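Local coordinates for protein light Chain (Clostridium botulinum, PDB 6BVD) that is the zinc metalloprotease domain of a mosaic botulinum neurotoxin and, as in related toxin light chains, probably cleaves a neuronal SNARE protein, at residues 165-177 and 183-195. Sequence-based numbering, arbitrary orientation.
Sequences TTNKTGGIIYSPY and TPYKDGFGSIMTV
With chi1 at 59°, CG of Y185 sits between its own backbone N and carbonyl carbon, which lays one face of the ring against G171; S191 OG takes the same kind of position (chi1 74°) and faces I172 N. Both meet the chain beside an antiparallel strand pair, 168-171 against 193-195, at one margin of the mixed sheet in this clostridial zinc protease. G170 and T194 form the hydrogen-bonded pair: G170 N reaches T194 O and T194 N reaches G170 O, each at 2.9 Å. Next along, I172 N is taken by a side chain instead of a backbone carbonyl: it gives a nearly straight bond to S191 OG (3.2 Å, 174° at the hydrogen), while that hydroxyl donates to I192 O from above the carbonyl plane. G171 CA stands 3.5 Å from the Y185 ring centroid in a CH-pi contact, and I172 O lies at the ring edge. M193, bent at chi2, brings SD to 3.7 Å from G171 CA, and the further bend at chi3 puts CE 3.3 Å from G170 O. On the face shared by T169 and V195, T169 OG1 bonds E229 of the zinc-site helix 222-237, whose H228 and H232 bind zinc. On the opposite face, I172 CD1 meets T194 OG1 at 3.6 Å, and a water joins that hydroxyl to G171 O.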
# COMPACT_ATOMS: atom_id res chain seq x y z
N THR A 165 -2.66 -14.36 -22.45
CA THR A 165 -2.81 -12.92 -22.65
C THR A 165 -4.29 -12.49 -22.77
O THR A 165 -4.60 -11.30 -22.79
CB THR A 165 -2.07 -12.46 -23.94
OG1 THR A 165 -2.72 -13.00 -25.09
CG2 THR A 165 -0.63 -12.96 -23.95
N THR A 166 -5.21 -13.46 -22.79
CA THR A 166 -6.62 -13.14 -22.97
C THR A 166 -7.37 -13.02 -21.64
O THR A 166 -7.45 -13.98 -20.88
CB THR A 166 -7.33 -14.23 -23.83
OG1 THR A 166 -6.65 -14.38 -25.06
CG2 THR A 166 -8.79 -13.87 -24.10
N ASN A 167 -7.93 -11.84 -21.35
CA ASN A 167 -8.86 -11.68 -20.25
C ASN A 167 -10.27 -11.67 -20.79
O ASN A 167 -10.50 -11.19 -21.91
CB ASN A 167 -8.57 -10.38 -19.50
CG ASN A 167 -7.14 -10.28 -19.07
OD1 ASN A 167 -6.62 -11.16 -18.37
ND2 ASN A 167 -6.48 -9.21 -19.49
N LYS A 168 -11.24 -12.25 -20.08
CA LYS A 168 -12.61 -12.15 -20.58
C LYS A 168 -13.65 -12.26 -19.50
O LYS A 168 -13.43 -12.89 -18.49
CB LYS A 168 -12.89 -13.21 -21.65
CG LYS A 168 -12.78 -14.62 -21.18
CD LYS A 168 -13.20 -15.59 -22.27
CE LYS A 168 -12.41 -15.34 -23.53
NZ LYS A 168 -12.69 -16.36 -24.58
N THR A 169 -14.80 -11.66 -19.75
CA THR A 169 -15.89 -11.61 -18.78
C THR A 169 -17.07 -12.36 -19.39
O THR A 169 -17.22 -12.35 -20.62
CB THR A 169 -16.22 -10.14 -18.44
OG1 THR A 169 -15.05 -9.51 -17.90
CG2 THR A 169 -17.33 -10.00 -17.41
N GLY A 170 -17.90 -12.99 -18.57
CA GLY A 170 -19.09 -13.70 -19.02
C GLY A 170 -20.16 -13.80 -17.95
O GLY A 170 -19.87 -13.58 -16.79
N GLY A 171 -21.42 -14.10 -18.33
CA GLY A 171 -22.48 -14.23 -17.34
C GLY A 171 -22.85 -15.71 -17.17
O GLY A 171 -22.22 -16.58 -17.78
N ILE A 172 -23.88 -16.00 -16.37
CA ILE A 172 -24.31 -17.38 -16.15
C ILE A 172 -25.70 -17.65 -16.74
O ILE A 172 -26.58 -16.78 -16.70
CB ILE A 172 -24.30 -17.73 -14.65
CG1 ILE A 172 -22.90 -17.48 -14.04
CG2 ILE A 172 -24.77 -19.20 -14.44
CD1 ILE A 172 -21.77 -18.32 -14.66
N ILE A 173 -25.87 -18.85 -17.31
CA ILE A 173 -27.10 -19.28 -17.94
C ILE A 173 -27.97 -20.19 -17.05
O ILE A 173 -27.45 -21.08 -16.40
CB ILE A 173 -26.76 -20.01 -19.26
CG1 ILE A 173 -26.15 -19.03 -20.25
CG2 ILE A 173 -28.00 -20.73 -19.83
CD1 ILE A 173 -25.35 -19.71 -21.34
N TYR A 174 -29.28 -19.93 -17.02
CA TYR A 174 -30.25 -20.79 -16.32
C TYR A 174 -30.97 -21.69 -17.32
O TYR A 174 -31.40 -21.22 -18.38
CB TYR A 174 -31.26 -19.92 -15.53
CG TYR A 174 -32.39 -20.66 -14.84
CD1 TYR A 174 -32.13 -21.67 -13.92
CD2 TYR A 174 -33.72 -20.31 -15.07
CE1 TYR A 174 -33.17 -22.35 -13.28
CE2 TYR A 174 -34.77 -20.98 -14.42
CZ TYR A 174 -34.49 -22.00 -13.53
OH TYR A 174 -35.51 -22.68 -12.88
N SER A 175 -31.06 -22.98 -17.02
CA SER A 175 -31.83 -23.88 -17.84
C SER A 175 -32.76 -24.72 -16.99
O SER A 175 -32.36 -25.79 -16.53
CB SER A 175 -30.94 -24.78 -18.67
OG SER A 175 -31.79 -25.59 -19.49
N PRO A 176 -34.02 -24.27 -16.84
CA PRO A 176 -35.03 -24.93 -15.98
C PRO A 176 -35.41 -26.33 -16.49
O PRO A 176 -35.47 -27.31 -15.75
CB PRO A 176 -36.24 -23.99 -16.04
CG PRO A 176 -35.98 -23.03 -17.15
CD PRO A 176 -34.52 -23.06 -17.52
N TYR A 177 -35.68 -26.40 -17.79
CA TYR A 177 -36.11 -27.62 -18.42
C TYR A 177 -36.02 -27.48 -19.93
O TYR A 177 -35.79 -26.38 -20.44
CB TYR A 177 -37.55 -27.96 -17.99
CG TYR A 177 -38.46 -26.75 -17.93
CD1 TYR A 177 -38.82 -26.18 -16.71
CD2 TYR A 177 -38.96 -26.17 -19.08
CE1 TYR A 177 -39.65 -25.06 -16.65
CE2 TYR A 177 -39.80 -25.07 -19.03
CZ TYR A 177 -40.14 -24.51 -17.82
OH TYR A 177 -40.97 -23.41 -17.81
N THR A 183 -30.71 -15.94 -20.03
CA THR A 183 -29.50 -15.17 -19.77
C THR A 183 -29.84 -13.90 -19.00
O THR A 183 -29.89 -12.81 -19.57
CB THR A 183 -28.78 -14.81 -21.10
OG1 THR A 183 -29.69 -14.11 -21.94
CG2 THR A 183 -28.35 -16.06 -21.80
N PRO A 184 -30.11 -14.03 -17.69
CA PRO A 184 -30.62 -12.88 -16.96
C PRO A 184 -29.67 -11.68 -16.92
O PRO A 184 -30.17 -10.59 -16.73
CB PRO A 184 -30.86 -13.41 -15.52
CG PRO A 184 -30.22 -14.81 -15.51
CD PRO A 184 -30.20 -15.29 -16.93
N TYR A 185 -28.37 -11.89 -17.10
CA TYR A 185 -27.42 -10.80 -17.14
C TYR A 185 -27.54 -9.89 -18.39
O TYR A 185 -26.83 -8.85 -18.46
CB TYR A 185 -25.99 -11.35 -17.03
CG TYR A 185 -25.65 -12.32 -18.14
CD1 TYR A 185 -24.99 -11.87 -19.29
CD2 TYR A 185 -26.01 -13.67 -18.05
CE1 TYR A 185 -24.67 -12.72 -20.30
CE2 TYR A 185 -25.68 -14.52 -19.06
CZ TYR A 185 -25.02 -14.06 -20.18
OH TYR A 185 -24.71 -14.92 -21.20
N LYS A 186 -28.38 -10.29 -19.35
CA LYS A 186 -28.68 -9.50 -20.58
C LYS A 186 -30.09 -8.93 -20.54
O LYS A 186 -30.47 -8.11 -21.39
CB LYS A 186 -28.53 -10.35 -21.84
CG LYS A 186 -27.15 -10.97 -22.01
CD LYS A 186 -27.05 -11.91 -23.23
CE LYS A 186 -26.83 -11.16 -24.53
NZ LYS A 186 -26.59 -12.13 -25.65
N ASP A 187 -30.86 -9.31 -19.52
CA ASP A 187 -32.27 -8.96 -19.49
C ASP A 187 -32.70 -8.08 -18.29
O ASP A 187 -33.86 -8.13 -17.91
CB ASP A 187 -33.13 -10.25 -19.44
CG ASP A 187 -32.98 -11.11 -20.68
OD1 ASP A 187 -32.67 -10.59 -21.78
OD2 ASP A 187 -33.17 -12.34 -20.54
N GLY A 188 -31.78 -7.27 -17.72
CA GLY A 188 -32.10 -6.41 -16.59
C GLY A 188 -31.95 -7.02 -15.19
O GLY A 188 -31.76 -6.30 -14.24
N PHE A 189 -32.10 -8.34 -15.06
CA PHE A 189 -31.96 -9.04 -13.78
C PHE A 189 -30.54 -9.13 -13.23
O PHE A 189 -30.28 -8.92 -12.02
CB PHE A 189 -32.54 -10.48 -13.91
CG PHE A 189 -33.94 -10.52 -14.41
CD1 PHE A 189 -35.00 -10.23 -13.56
CD2 PHE A 189 -34.23 -10.85 -15.75
CE1 PHE A 189 -36.30 -10.29 -14.01
CE2 PHE A 189 -35.53 -10.91 -16.20
CZ PHE A 189 -36.56 -10.62 -15.34
N GLY A 190 -29.60 -9.43 -14.12
CA GLY A 190 -28.22 -9.62 -13.74
C GLY A 190 -27.99 -11.07 -13.36
O GLY A 190 -28.93 -11.85 -13.25
N SER A 191 -26.74 -11.46 -13.19
CA SER A 191 -26.45 -12.82 -12.71
C SER A 191 -25.09 -12.80 -12.10
O SER A 191 -24.37 -11.78 -12.25
CB SER A 191 -26.51 -13.86 -13.85
OG SER A 191 -25.37 -13.76 -14.69
N ILE A 192 -24.71 -13.88 -11.43
CA ILE A 192 -23.33 -14.10 -11.07
C ILE A 192 -22.47 -13.90 -12.31
O ILE A 192 -22.82 -14.40 -13.38
CB ILE A 192 -23.11 -15.50 -10.50
CG1 ILE A 192 -23.76 -15.63 -9.11
CG2 ILE A 192 -21.65 -15.73 -10.25
CD1 ILE A 192 -23.88 -17.14 -8.67
N MET A 193 -21.34 -13.18 -12.17
CA MET A 193 -20.46 -12.96 -13.31
C MET A 193 -19.20 -13.76 -13.13
O MET A 193 -18.90 -14.21 -12.04
CB MET A 193 -20.17 -11.44 -13.50
CG MET A 193 -21.47 -10.64 -13.78
SD MET A 193 -22.37 -11.13 -15.33
CE MET A 193 -21.21 -10.58 -16.62
N THR A 194 -18.54 -14.05 -14.25
CA THR A 194 -17.27 -14.77 -14.30
C THR A 194 -16.23 -13.88 -14.99
O THR A 194 -16.53 -13.31 -16.07
CB THR A 194 -17.38 -16.08 -15.13
OG1 THR A 194 -18.54 -16.81 -14.75
CG2 THR A 194 -16.14 -16.95 -14.97
N VAL A 195 -15.02 -13.81 -14.43
CA VAL A 195 -13.87 -13.22 -15.15
C VAL A 195 -12.68 -14.20 -15.25
O VAL A 195 -12.35 -14.86 -14.29
CB VAL A 195 -13.37 -11.92 -14.48
CG1 VAL A 195 -12.04 -11.46 -15.10
CG2 VAL A 195 -14.43 -10.83 -14.63
O HOH W 1 -21.32 -15.09 -21.15
O HOH W 2 -19.30 -17.68 -17.26